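PDB 5U5O: LPXTG-motif cell wall anchor domain protein, which probably serves in cell adhesion as a cell-wall-anchored bacterial adhesin, this piece comprising two Ig-like domains of a giant protein whose structure carries intramolecular cross-links. Local coordinates for residues S193-V198 and S231-G236; D245-T250 and Q260-A265. One frame throughout, in Å; residues are numbered along the deposited sequence.

Contact 1. Residues S193-V198 and S231-G236; sequences SYKFTV and SEDVQG
Phe196 and Glu232 face each other as a non-hydrogen-bonded antiparallel pair, and the acid's aliphatic stem lies over one face of the phenyl ring. Glu232 CG sits 4.0 Å from the ring centroid, a CH-pi contact displaced toward the CE1 rim. The stem is extended, with CG anti to the backbone N (chi1 -167°), carrying the carboxylate across the ring, into the interior between the sheets, until OE1 meets Phe196 CZ at 3.5 Å. Carboxylate and phenyl planes are inclined by 37°, whereas the Tyr194 ring stands almost perpendicular to the same carboxylate, Tyr194 CD1 lying 3.8 Å from Glu232 OE2. Lys175 packs on Glu232, and Asn288 is close to it and to Asp245, a Lys-Asn-acid cluster consistent with the adhesin's isopeptide cross-link, whose acid may be either.

Between the strands, Thr197 and Ser231 exchange two backbone hydrogen bonds, and Asp233 N continues the ladder to Lys195 O at 2.9 Å. On the face carrying Thr197 and Ser231, one water links Thr197 OG1 to Ser231 O and another Thr197 O to Ser231 OG, which also bonds Glu264. Lys195, its chain extended, meets Asp233 CB to CB, while a water joins Lys195 NZ to Asp233 OD2. Asp233 OD1 accepts Gly236 N from above the carboxylate plane, making Asp233 the N-cap of helix 234-241. The paired segments are neighbouring antiparallel strands in one sheet of an Ig-like beta sandwich.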
ATOM      1  N   SER A 193       6.329 -16.148 -34.567  1.00 14.98           N
ATOM      2  CA  SER A 193       6.274 -15.989 -33.130  1.00 15.25           C
ATOM      3  C   SER A 193       7.259 -14.927 -32.680  1.00 14.28           C
ATOM      4  O   SER A 193       8.445 -15.036 -32.958  1.00 15.63           O
ATOM      5  CB  SER A 193       6.629 -17.322 -32.496  1.00 17.67           C
ATOM      6  OG  SER A 193       6.746 -17.240 -31.096  1.00 22.71           O
ATOM      7  N   TYR A 194       6.750 -13.878 -32.044  1.00 12.71           N
ATOM      8  CA  TYR A 194       7.529 -12.697 -31.728  1.00 11.89           C
ATOM      9  C   TYR A 194       7.790 -12.653 -30.224  1.00 11.74           C
ATOM     10  O   TYR A 194       6.855 -12.652 -29.424  1.00 13.64           O
ATOM     11  CB  TYR A 194       6.779 -11.449 -32.218  1.00 11.92           C
ATOM     12  CG  TYR A 194       6.448 -11.487 -33.729  1.00 12.57           C
ATOM     13  CD1 TYR A 194       7.430 -11.197 -34.670  1.00 12.83           C
ATOM     14  CD2 TYR A 194       5.217 -11.944 -34.176  1.00 12.48           C
ATOM     15  CE1 TYR A 194       7.150 -11.242 -36.034  1.00 13.14           C
ATOM     16  CE2 TYR A 194       4.917 -11.961 -35.563  1.00 12.46           C
ATOM     17  CZ  TYR A 194       5.924 -11.666 -36.456  1.00 12.93           C
ATOM     18  OH  TYR A 194       5.708 -11.677 -37.845  1.00 14.35           O
ATOM     19  N   LYS A 195       9.067 -12.607 -29.881  1.00 11.41           N
ATOM     20  CA  LYS A 195       9.483 -12.743 -28.487  1.00 11.90           C
ATOM     21  C   LYS A 195       9.646 -11.393 -27.828  1.00 12.16           C
ATOM     22  O   LYS A 195      10.324 -10.513 -28.370  1.00 13.32           O
ATOM     23  CB  LYS A 195      10.795 -13.492 -28.396  1.00 13.26           C
ATOM     24  CG  LYS A 195      11.273 -13.692 -26.974  1.00 16.90           C
ATOM     25  CD  LYS A 195      12.646 -14.328 -26.952  1.00 18.94           C
ATOM     26  CE  LYS A 195      13.270 -14.294 -25.564  1.00 20.54           C
ATOM     27  NZ  LYS A 195      14.545 -15.063 -25.541  1.00 24.49           N
ATOM     28  N   PHE A 196       9.061 -11.256 -26.637  1.00 12.04           N
ATOM     29  CA  PHE A 196       9.107 -10.036 -25.873  1.00 11.12           C
ATOM     30  C   PHE A 196       9.553 -10.298 -24.444  1.00 11.36           C
ATOM     31  O   PHE A 196       9.318 -11.378 -23.872  1.00 13.98           O
ATOM     32  CB  PHE A 196       7.744  -9.366 -25.815  1.00 11.41           C
ATOM     33  CG  PHE A 196       7.355  -8.734 -27.117  1.00 11.38           C
ATOM     34  CD1 PHE A 196       7.714  -7.428 -27.401  1.00 12.04           C
ATOM     35  CD2 PHE A 196       6.650  -9.457 -28.061  1.00 11.65           C
ATOM     36  CE1 PHE A 196       7.363  -6.843 -28.613  1.00 12.27           C
ATOM     37  CE2 PHE A 196       6.310  -8.885 -29.285  1.00 12.25           C
ATOM     38  CZ  PHE A 196       6.653  -7.568 -29.537  1.00 12.28           C
ATOM     39  N   THR A 197      10.179  -9.281 -23.872  1.00 11.29           N
ATOM     40  CA  THR A 197      10.494  -9.225 -22.449  1.00 10.95           C
ATOM     41  C   THR A 197       9.997  -7.914 -21.904  1.00 11.83           C
ATOM     42  O   THR A 197      10.324  -6.845 -22.450  1.00 13.16           O
ATOM     43  CB  THR A 197      12.007  -9.366 -22.219  1.00 12.45           C
ATOM     44  OG1 THR A 197      12.456 -10.548 -22.873  1.00 16.10           O
ATOM     45  CG2 THR A 197      12.341  -9.464 -20.757  1.00 14.57           C
ATOM     46  N   VAL A 198       9.128  -7.964 -20.904  1.00 11.67           N
ATOM     47  CA  VAL A 198       8.562  -6.782 -20.267  1.00 10.98           C
ATOM     48  C   VAL A 198       9.137  -6.729 -18.850  1.00 11.43           C
ATOM     49  O   VAL A 198       9.099  -7.753 -18.084  1.00 12.08           O
ATOM     50  CB  VAL A 198       7.039  -6.883 -20.211  1.00 11.48           C
ATOM     51  CG1 VAL A 198       6.430  -5.764 -19.373  1.00 11.45           C
ATOM     52  CG2 VAL A 198       6.481  -6.839 -21.627  1.00 11.42           C
ATOM     53  N   SER A 231      10.889  -5.048 -24.658  0.80 11.28           N
ATOM     54  CA  SER A 231      12.016  -5.373 -25.521  0.80 11.17           C
ATOM     55  C   SER A 231      11.614  -6.520 -26.413  0.80 11.35           C
ATOM     56  O   SER A 231      11.267  -7.599 -25.918  0.80 12.81           O
ATOM     57  CB  SER A 231      13.219  -5.834 -24.685  0.80 11.43           C
ATOM     58  OG  SER A 231      13.602  -4.868 -23.726  0.80 13.69           O
ATOM     59  N   GLU A 232      11.652  -6.305 -27.725  1.00 11.24           N
ATOM     60  CA  GLU A 232      11.403  -7.376 -28.679  1.00 11.50           C
ATOM     61  C   GLU A 232      12.711  -7.991 -29.139  1.00 12.26           C
ATOM     62  O   GLU A 232      13.695  -7.293 -29.325  1.00 13.29           O
ATOM     63  CB  GLU A 232      10.661  -6.834 -29.914  1.00 11.35           C
ATOM     64  CG  GLU A 232      10.113  -7.946 -30.785  1.00 12.48           C
ATOM     65  CD  GLU A 232       9.282  -7.457 -31.947  1.00 13.94           C
ATOM     66  OE1 GLU A 232       8.835  -6.285 -31.947  1.00 15.68           O
ATOM     67  OE2 GLU A 232       9.071  -8.301 -32.832  1.00 16.77           O
ATOM     68  N   ASP A 233      12.708  -9.297 -29.383  1.00 12.46           N
ATOM     69  CA  ASP A 233      13.797  -9.935 -30.096  1.00 12.66           C
ATOM     70  C   ASP A 233      13.652  -9.651 -31.585  1.00 12.89           C
ATOM     71  O   ASP A 233      13.044 -10.421 -32.331  1.00 13.75           O
ATOM     72  CB  ASP A 233      13.798 -11.448 -29.810  1.00 12.63           C
ATOM     73  CG  ASP A 233      14.961 -12.185 -30.452  1.00 14.55           C
ATOM     74  OD1 ASP A 233      15.727 -11.612 -31.261  1.00 16.38           O
ATOM     75  OD2 ASP A 233      15.122 -13.378 -30.119  1.00 20.95           O
ATOM     76  N   VAL A 234      14.258  -8.551 -32.010  1.00 12.22           N
ATOM     77  CA  VAL A 234      14.063  -8.077 -33.376  1.00 12.07           C
ATOM     78  C   VAL A 234      14.731  -9.022 -34.372  1.00 12.78           C
ATOM     79  O   VAL A 234      14.153  -9.316 -35.430  1.00 13.79           O
ATOM     80  CB  VAL A 234      14.554  -6.622 -33.578  1.00 12.90           C
ATOM     81  CG1 VAL A 234      14.372  -6.208 -35.032  1.00 12.80           C
ATOM     82  CG2 VAL A 234      13.799  -5.670 -32.671  1.00 12.19           C
ATOM     83  N   GLN A 235      15.917  -9.523 -34.033  1.00 13.33           N
ATOM     84  CA  GLN A 235      16.607 -10.411 -34.957  1.00 13.82           C
ATOM     85  C   GLN A 235      15.797 -11.684 -35.172  1.00 13.99           C
ATOM     86  O   GLN A 235      15.748 -12.197 -36.290  1.00 15.51           O
ATOM     87  CB  GLN A 235      18.013 -10.767 -34.460  1.00 15.80           C
ATOM     88  CG  GLN A 235      18.857 -11.529 -35.468  1.00 19.20           C
ATOM     89  CD  GLN A 235      19.105 -10.739 -36.738  1.00 21.41           C
ATOM     90  OE1 GLN A 235      19.643  -9.631 -36.692  1.00 26.17           O
ATOM     91  NE2 GLN A 235      18.711 -11.298 -37.879  1.00 20.40           N
ATOM     92  N   GLY A 236      15.152 -12.171 -34.116  1.00 14.24           N
ATOM     93  CA  GLY A 236      14.275 -13.331 -34.242  1.00 14.50           C
ATOM     94  C   GLY A 236      13.119 -13.064 -35.206  1.00 14.43           C
ATOM     95  O   GLY A 236      12.721 -13.950 -35.956  1.00 16.17           O
TER
HETATM   96  O   HOH W   1      10.985 -12.416 -31.997  1.00 16.29           O
HETATM   97  O   HOH W   2      15.955 -14.000 -27.572  1.00 35.91           O
HETATM   98  O   HOH W   3      12.278  -4.998 -21.285  1.00 15.13           O
HETATM   99  O   HOH W   4      12.849 -10.227 -25.749  1.00 23.41           O

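Contact 2. Residues D245-T250 and Q260-A265; sequences DTVKFT and QVNGEA
Asn262 reaches Asp245 and Val247 from a type II beta turn, Val261 to Glu264, and its side-chain amide binds the strand as a neighbouring peptide group would. The turn leads into strand 264-269 of one sheet of the sandwich, while strand 245-250 belongs to the facing sheet, so the amide bridges two layers. Both polar ends are used. Asn262 ND2 donates to Asp245 O at 2.8 Å, in the carbonyl plane, and Val247 N donates to Asn262 OD1 at 2.8 Å on a lone pair, with a nearly straight N-H...O angle of 166°. Having CG anti to the backbone N (chi1 -173°) extends the amide from the turn to the strand. Two bonds on its two ends should hold it against rotation.

Further along, Val247 O is satisfied by a water that also accepts from Gly263 N and so bridges strand and turn. Within the turn, Glu264 N donates to Val261 O, closing it. The positive phi of Gly263 (89°) suits the third position of a type II turn. The carboxylate of Glu264 turns elsewhere, with OE1 bonded to Ser231 OG.

Beyond these links the Phe249 ring takes over: Gly263 O lies at its edge, 3.8 Å from Phe249 CZ, while the apolar methyl of Ala265 sits over the middle of one face, CB only 3° off the ring normal and 3.5 Å from the centroid.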
ATOM      1  N   ASP A 245      12.961  -5.154 -39.981  1.00 13.60           N
ATOM      2  CA  ASP A 245      11.809  -4.912 -39.120  1.00 12.86           C
ATOM      3  C   ASP A 245      11.995  -3.613 -38.376  1.00 13.82           C
ATOM      4  O   ASP A 245      12.903  -3.490 -37.540  1.00 16.47           O
ATOM      5  CB  ASP A 245      11.662  -6.053 -38.113  1.00 13.14           C
ATOM      6  CG  ASP A 245      10.353  -6.022 -37.351  1.00 12.78           C
ATOM      7  OD1 ASP A 245       9.477  -5.168 -37.576  1.00 13.95           O
ATOM      8  OD2 ASP A 245      10.258  -6.898 -36.434  1.00 14.43           O
ATOM      9  N   THR A 246      11.123  -2.652 -38.671  1.00 12.68           N
ATOM     10  CA  THR A 246      11.040  -1.418 -37.909  1.00 12.12           C
ATOM     11  C   THR A 246       9.882  -1.577 -36.947  1.00 11.87           C
ATOM     12  O   THR A 246       8.746  -1.740 -37.365  1.00 12.84           O
ATOM     13  CB  THR A 246      10.824  -0.213 -38.824  1.00 13.63           C
ATOM     14  OG1 THR A 246      11.917  -0.132 -39.741  1.00 17.01           O
ATOM     15  CG2 THR A 246      10.787   1.081 -38.028  1.00 14.63           C
ATOM     16  N   VAL A 247      10.181  -1.604 -35.649  1.00 11.95           N
ATOM     17  CA  VAL A 247       9.135  -1.812 -34.680  1.00 11.48           C
ATOM     18  C   VAL A 247       8.560  -0.456 -34.302  1.00 12.15           C
ATOM     19  O   VAL A 247       9.280   0.423 -33.817  1.00 13.99           O
ATOM     20  CB  VAL A 247       9.628  -2.606 -33.464  1.00 11.48           C
ATOM     21  CG1 VAL A 247       8.468  -2.889 -32.522  1.00 11.31           C
ATOM     22  CG2 VAL A 247      10.261  -3.924 -33.909  1.00 11.89           C
ATOM     23  N   LYS A 248       7.258  -0.310 -34.495  1.00 11.72           N
ATOM     24  CA  LYS A 248       6.581   0.917 -34.187  1.00 11.36           C
ATOM     25  C   LYS A 248       5.643   0.710 -33.006  1.00 11.83           C
ATOM     26  O   LYS A 248       4.684  -0.045 -33.090  1.00 12.96           O
ATOM     27  CB  LYS A 248       5.823   1.416 -35.432  1.00 12.51           C
ATOM     28  CG  LYS A 248       6.689   1.498 -36.697  1.00 14.09           C
ATOM     29  CD  LYS A 248       5.917   2.013 -37.915  1.00 16.40           C
ATOM     30  CE  LYS A 248       6.796   2.113 -39.157  1.00 17.24           C
ATOM     31  NZ  LYS A 248       6.052   2.601 -40.345  1.00 19.47           N
ATOM     32  N   PHE A 249       5.941   1.392 -31.906  1.00 11.80           N
ATOM     33  CA  PHE A 249       5.131   1.293 -30.700  1.00 11.01           C
ATOM     34  C   PHE A 249       4.112   2.414 -30.638  1.00 12.01           C
ATOM     35  O   PHE A 249       4.454   3.573 -30.879  1.00 14.85           O
ATOM     36  CB  PHE A 249       5.986   1.328 -29.440  1.00 11.80           C
ATOM     37  CG  PHE A 249       6.896   0.150 -29.280  1.00 11.62           C
ATOM     38  CD1 PHE A 249       6.461  -1.000 -28.637  1.00 11.84           C
ATOM     39  CD2 PHE A 249       8.204   0.205 -29.727  1.00 12.03           C
ATOM     40  CE1 PHE A 249       7.319  -2.088 -28.414  1.00 11.76           C
ATOM     41  CE2 PHE A 249       9.065  -0.870 -29.517  1.00 11.50           C
ATOM     42  CZ  PHE A 249       8.621  -2.019 -28.854  1.00 12.04           C
ATOM     43  N   THR A 250       2.874   2.089 -30.297  1.00 11.89           N
ATOM     44  CA  THR A 250       1.828   3.080 -30.053  1.00 12.31           C
ATOM     45  C   THR A 250       1.089   2.684 -28.788  1.00 12.60           C
ATOM     46  O   THR A 250       1.223   1.535 -28.340  1.00 13.76           O
ATOM     47  CB  THR A 250       0.825   3.155 -31.213  1.00 13.27           C
ATOM     48  OG1 THR A 250       0.305   1.848 -31.478  1.00 14.96           O
ATOM     49  CG2 THR A 250       1.497   3.665 -32.475  1.00 13.18           C
ATOM     50  N   GLN A 260      13.939   4.576 -28.034  1.00 13.44           N
ATOM     51  CA  GLN A 260      15.257   5.105 -28.399  1.00 16.34           C
ATOM     52  C   GLN A 260      16.110   4.147 -29.207  1.00 15.01           C
ATOM     53  O   GLN A 260      17.128   4.546 -29.745  1.00 17.02           O
ATOM     54  CB  GLN A 260      16.019   5.514 -27.129  1.00 18.58           C
ATOM     55  CG  GLN A 260      15.404   6.711 -26.434  1.00 21.08           C
ATOM     56  CD  GLN A 260      15.435   7.962 -27.303  1.00 24.08           C
ATOM     57  OE1 GLN A 260      16.466   8.285 -27.894  1.00 29.08           O
ATOM     58  NE2 GLN A 260      14.309   8.659 -27.401  1.00 28.28           N
ATOM     59  N   VAL A 261      15.734   2.866 -29.239  1.00 14.66           N
ATOM     60  CA  VAL A 261      16.406   1.854 -30.054  1.00 14.42           C
ATOM     61  C   VAL A 261      15.319   0.978 -30.650  1.00 12.92           C
ATOM     62  O   VAL A 261      14.296   0.748 -30.014  1.00 14.11           O
ATOM     63  CB  VAL A 261      17.381   1.003 -29.206  1.00 16.42           C
ATOM     64  CG1 VAL A 261      17.926  -0.190 -29.994  1.00 19.02           C
ATOM     65  CG2 VAL A 261      18.532   1.876 -28.705  1.00 18.82           C
ATOM     66  N   ASN A 262      15.523   0.532 -31.884  1.00 13.38           N
ATOM     67  CA  ASN A 262      14.518  -0.266 -32.553  1.00 12.34           C
ATOM     68  C   ASN A 262      14.207  -1.525 -31.750  1.00 12.27           C
ATOM     69  O   ASN A 262      15.108  -2.289 -31.398  1.00 14.35           O
ATOM     70  CB  ASN A 262      14.988  -0.626 -33.951  1.00 13.93           C
ATOM     71  CG  ASN A 262      13.918  -1.315 -34.756  1.00 13.65           C
ATOM     72  OD1 ASN A 262      12.806  -0.820 -34.872  1.00 14.84           O
ATOM     73  ND2 ASN A 262      14.245  -2.445 -35.336  1.00 14.04           N
ATOM     74  N   GLY A 263      12.923  -1.726 -31.472  1.00 12.09           N
ATOM     75  CA  GLY A 263      12.464  -2.881 -30.697  1.00 11.12           C
ATOM     76  C   GLY A 263      12.434  -2.677 -29.193  1.00 12.46           C
ATOM     77  O   GLY A 263      12.066  -3.611 -28.468  1.00 13.48           O
ATOM     78  N   GLU A 264      12.782  -1.476 -28.717  1.00 12.15           N
ATOM     79  CA  GLU A 264      12.815  -1.144 -27.290  1.00 11.68           C
ATOM     80  C   GLU A 264      11.878   0.005 -27.006  1.00 11.85           C
ATOM     81  O   GLU A 264      11.937   1.048 -27.682  1.00 13.57           O
ATOM     82  CB  GLU A 264      14.229  -0.725 -26.866  1.00 13.36           C
ATOM     83  CG  GLU A 264      15.293  -1.793 -27.070  1.00 14.61           C
ATOM     84  CD  GLU A 264      15.166  -2.952 -26.110  1.00 15.84           C
ATOM     85  OE1 GLU A 264      14.549  -2.799 -25.028  1.00 17.37           O
ATOM     86  OE2 GLU A 264      15.682  -4.027 -26.449  1.00 18.83           O
ATOM     87  N   ALA A 265      10.991  -0.146 -26.032  1.00 12.27           N
ATOM     88  CA  ALA A 265      10.088   0.920 -25.629  1.00 11.98           C
ATOM     89  C   ALA A 265      10.160   1.107 -24.135  1.00 10.61           C
ATOM     90  O   ALA A 265      10.502   0.166 -23.381  1.00 12.24           O
ATOM     91  CB  ALA A 265       8.663   0.586 -26.020  1.00 12.03           C
TER
HETATM   92  O   HOH W   5      11.196   0.504 -31.832  1.00 14.71           O

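Overall arrangement
Contact 1 pairs neighbouring strands within one sheet, whereas contact 2 ties that sheet to the one facing it; their centres lie about 11 Å apart. Residues 231-236 join them. Glu232 N donates to Gly263 O at 2.8 Å, a probable hydrogen bond that continues the sheet into strand 264-269, and Glu232 OE1 packs on Val247 CG2 at 3.4 Å across the layers. Val234 CG2 touches Gly263 CA at 3.7 Å, bringing helix 234-241 against the turn; strand 244-251 follows the helix after a short connection. The disulfide between Cys200 and Cys228 covalently links the same two strands that contact 1 pairs, so hydrogen bonding and cross-linking act on one strand pair.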